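Local coordinates for protein glycosyl hydrolase 25 (Streptococcus pneumoniae, PDB 4FF5) that probably hydrolyses glycosidic bonds of peptidoglycan as a family 25 glycosyl hydrolase, and serves the pneumococcus as a virulence factor in host-cell invasion, at residues 78-83 against 105-110. Sequence-based numbering, arbitrary orientation.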
loop_
_atom_site.group_PDB
_atom_site.type_symbol
_atom_site.label_atom_id
_atom_site.label_comp_id
_atom_site.label_asym_id
_atom_site.label_seq_id
_atom_site.Cartn_x
_atom_site.Cartn_y
_atom_site.Cartn_z
ATOM N N ALA A 78 0.151 -8.266 2.406
ATOM C CA ALA A 78 0.922 -7.144 2.944
ATOM C C ALA A 78 1.188 -6.126 1.845
ATOM O O ALA A 78 1.358 -6.488 0.681
ATOM C CB ALA A 78 2.233 -7.631 3.533
ATOM N N ILE A 79 1.216 -4.852 2.219
ATOM C CA ILE A 79 1.534 -3.790 1.289
ATOM C C ILE A 79 2.712 -3.014 1.861
ATOM O O ILE A 79 2.602 -2.398 2.924
ATOM C CB ILE A 79 0.330 -2.855 1.055
ATOM C CG1 ILE A 79 -0.914 -3.659 0.646
ATOM C CG2 ILE A 79 0.655 -1.850 -0.034
ATOM C CD1 ILE A 79 -2.103 -2.782 0.271
ATOM N N VAL A 80 3.824 -3.025 1.135
ATOM C CA VAL A 80 5.126 -2.581 1.689
ATOM C C VAL A 80 5.571 -1.236 1.074
ATOM O O VAL A 80 5.516 -1.063 -0.146
ATOM C CB VAL A 80 6.213 -3.674 1.446
ATOM C CG1 VAL A 80 7.614 -3.184 1.839
ATOM C CG2 VAL A 80 5.882 -4.935 2.245
ATOM N N ARG A 81 6.023 -0.298 1.898
ATOM C CA ARG A 81 6.473 0.994 1.383
ATOM C C ARG A 81 7.842 0.863 0.737
ATOM O O ARG A 81 8.754 0.314 1.350
ATOM C CB ARG A 81 6.572 2.035 2.484
ATOM C CG ARG A 81 6.732 3.434 1.910
ATOM C CD ARG A 81 6.846 4.482 3.003
ATOM N NE ARG A 81 8.157 4.472 3.667
ATOM C CZ ARG A 81 8.574 5.408 4.521
ATOM N NH1 ARG A 81 7.798 6.448 4.796
ATOM N NH2 ARG A 81 9.775 5.315 5.100
ATOM N N VAL A 82 7.973 1.359 -0.490
ATOM C CA VAL A 82 9.264 1.338 -1.213
ATOM C C VAL A 82 9.857 2.756 -1.347
ATOM O O VAL A 82 11.081 2.966 -1.270
ATOM C CB VAL A 82 9.093 0.610 -2.575
ATOM C CG1 VAL A 82 10.359 0.657 -3.440
ATOM C CG2 VAL A 82 8.716 -0.844 -2.317
ATOM N N HIS A 83 8.982 3.746 -1.527
ATOM C CA HIS A 83 9.440 5.110 -1.710
ATOM C C HIS A 83 8.635 6.083 -0.890
ATOM O O HIS A 83 7.409 5.971 -0.798
ATOM C CB HIS A 83 9.338 5.453 -3.195
ATOM C CG HIS A 83 10.122 6.674 -3.609
ATOM N ND1 HIS A 83 9.555 7.874 -3.767
ATOM C CD2 HIS A 83 11.474 6.840 -3.899
ATOM C CE1 HIS A 83 10.478 8.768 -4.151
ATOM N NE2 HIS A 83 11.656 8.139 -4.222
ATOM N N LYS A 105 13.307 -4.208 1.233
ATOM C CA LYS A 105 13.840 -5.488 0.734
ATOM C C LYS A 105 13.572 -6.605 1.734
ATOM O O LYS A 105 13.161 -7.713 1.353
ATOM C CB LYS A 105 15.344 -5.401 0.465
ATOM C CG LYS A 105 15.771 -4.396 -0.587
ATOM C CD LYS A 105 17.281 -4.501 -0.805
ATOM C CE LYS A 105 17.686 -3.769 -2.066
ATOM N NZ LYS A 105 19.172 -3.676 -2.196
ATOM N N SER A 106 13.800 -6.304 3.013
ATOM C CA SER A 106 13.489 -7.234 4.099
ATOM C C SER A 106 12.018 -7.610 4.208
ATOM O O SER A 106 11.663 -8.802 4.285
ATOM C CB SER A 106 13.958 -6.664 5.422
ATOM O OG SER A 106 15.372 -6.723 5.507
ATOM N N HIS A 107 11.144 -6.606 4.240
ATOM C CA HIS A 107 9.723 -6.883 4.354
ATOM C C HIS A 107 9.232 -7.695 3.180
ATOM O O HIS A 107 8.493 -8.659 3.374
ATOM C CB HIS A 107 8.906 -5.601 4.467
ATOM C CG HIS A 107 9.096 -4.852 5.762
ATOM N ND1 HIS A 107 9.366 -5.471 6.944
ATOM C CD2 HIS A 107 9.016 -3.486 6.039
ATOM C CE1 HIS A 107 9.458 -4.538 7.915
ATOM N NE2 HIS A 107 9.242 -3.324 7.354
ATOM N N ILE A 108 9.634 -7.329 1.962
ATOM C CA ILE A 108 9.161 -8.042 0.782
ATOM C C ILE A 108 9.691 -9.478 0.743
ATOM O O ILE A 108 8.909 -10.419 0.631
ATOM C CB ILE A 108 9.501 -7.313 -0.534
ATOM C CG1 ILE A 108 8.778 -5.958 -0.593
ATOM C CG2 ILE A 108 9.099 -8.156 -1.732
ATOM C CD1 ILE A 108 9.220 -5.047 -1.732
ATOM N N THR A 109 11.007 -9.634 0.815
ATOM C CA THR A 109 11.600 -10.989 0.734
ATOM C C THR A 109 11.148 -11.923 1.855
ATOM O O THR A 109 10.851 -13.100 1.588
ATOM C CB THR A 109 13.141 -10.973 0.682
ATOM O OG1 THR A 109 13.643 -10.353 1.859
ATOM C CG2 THR A 109 13.616 -10.196 -0.493
ATOM N N GLU A 110 11.113 -11.432 3.095
ATOM C CA GLU A 110 10.735 -12.293 4.219
ATOM C C GLU A 110 9.278 -12.782 4.140
ATOM O O GLU A 110 8.941 -13.900 4.546
ATOM C CB GLU A 110 11.024 -11.625 5.565
ATOM C CG GLU A 110 12.512 -11.346 5.833
ATOM C CD GLU A 110 13.311 -12.525 6.384
ATOM O OE1 GLU A 110 12.890 -13.694 6.299
ATOM O OE2 GLU A 110 14.403 -12.262 6.921
#
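Val80 projects from strand 78-83 into the notch between His107 and Ile108 of helix 105-110, and the whole contact is apolar. Val80 CB already lies 4.0 Å from Ile108 CG1. One step out, both methyls of Val80, CG1 and CG2, close on His107 CB, each at 3.8 Å. Val80 CG1 also meets Ile108 CG1 at 3.9 Å, and CG2 comes near that same atom. A short, branched residue suits this place, since its methyls fill the groove where the backbones come close, the CA atoms of Val80 and His107 being 6.8 Å apart. Ile108 suits its own position by being longer: it leaves the helix beside the strand, with CG1 set anti to the carbonyl carbon (chi1 -64°), and the extended arm carries CD1 on toward the strand, to 4.3 Å from Val82 CG2. His107 serves two ends: its apolar CB packs on the valine, with Val80 CG1 at the edge of the ring, near its plane, while ND1 bonds to Tyr68 OH and NE2 to Ser58 O, so the buried polar ring is satisfied. Val120 of the neighbouring strand 118-123 touches both Val82 and Ile108, extending the apolar layer. Strand and helix run nearly antiparallel, at 149° with axes 8.5 Å apart, the strand-to-helix packing of a beta-alpha-beta crossover in the TIM-barrel fold of family 25.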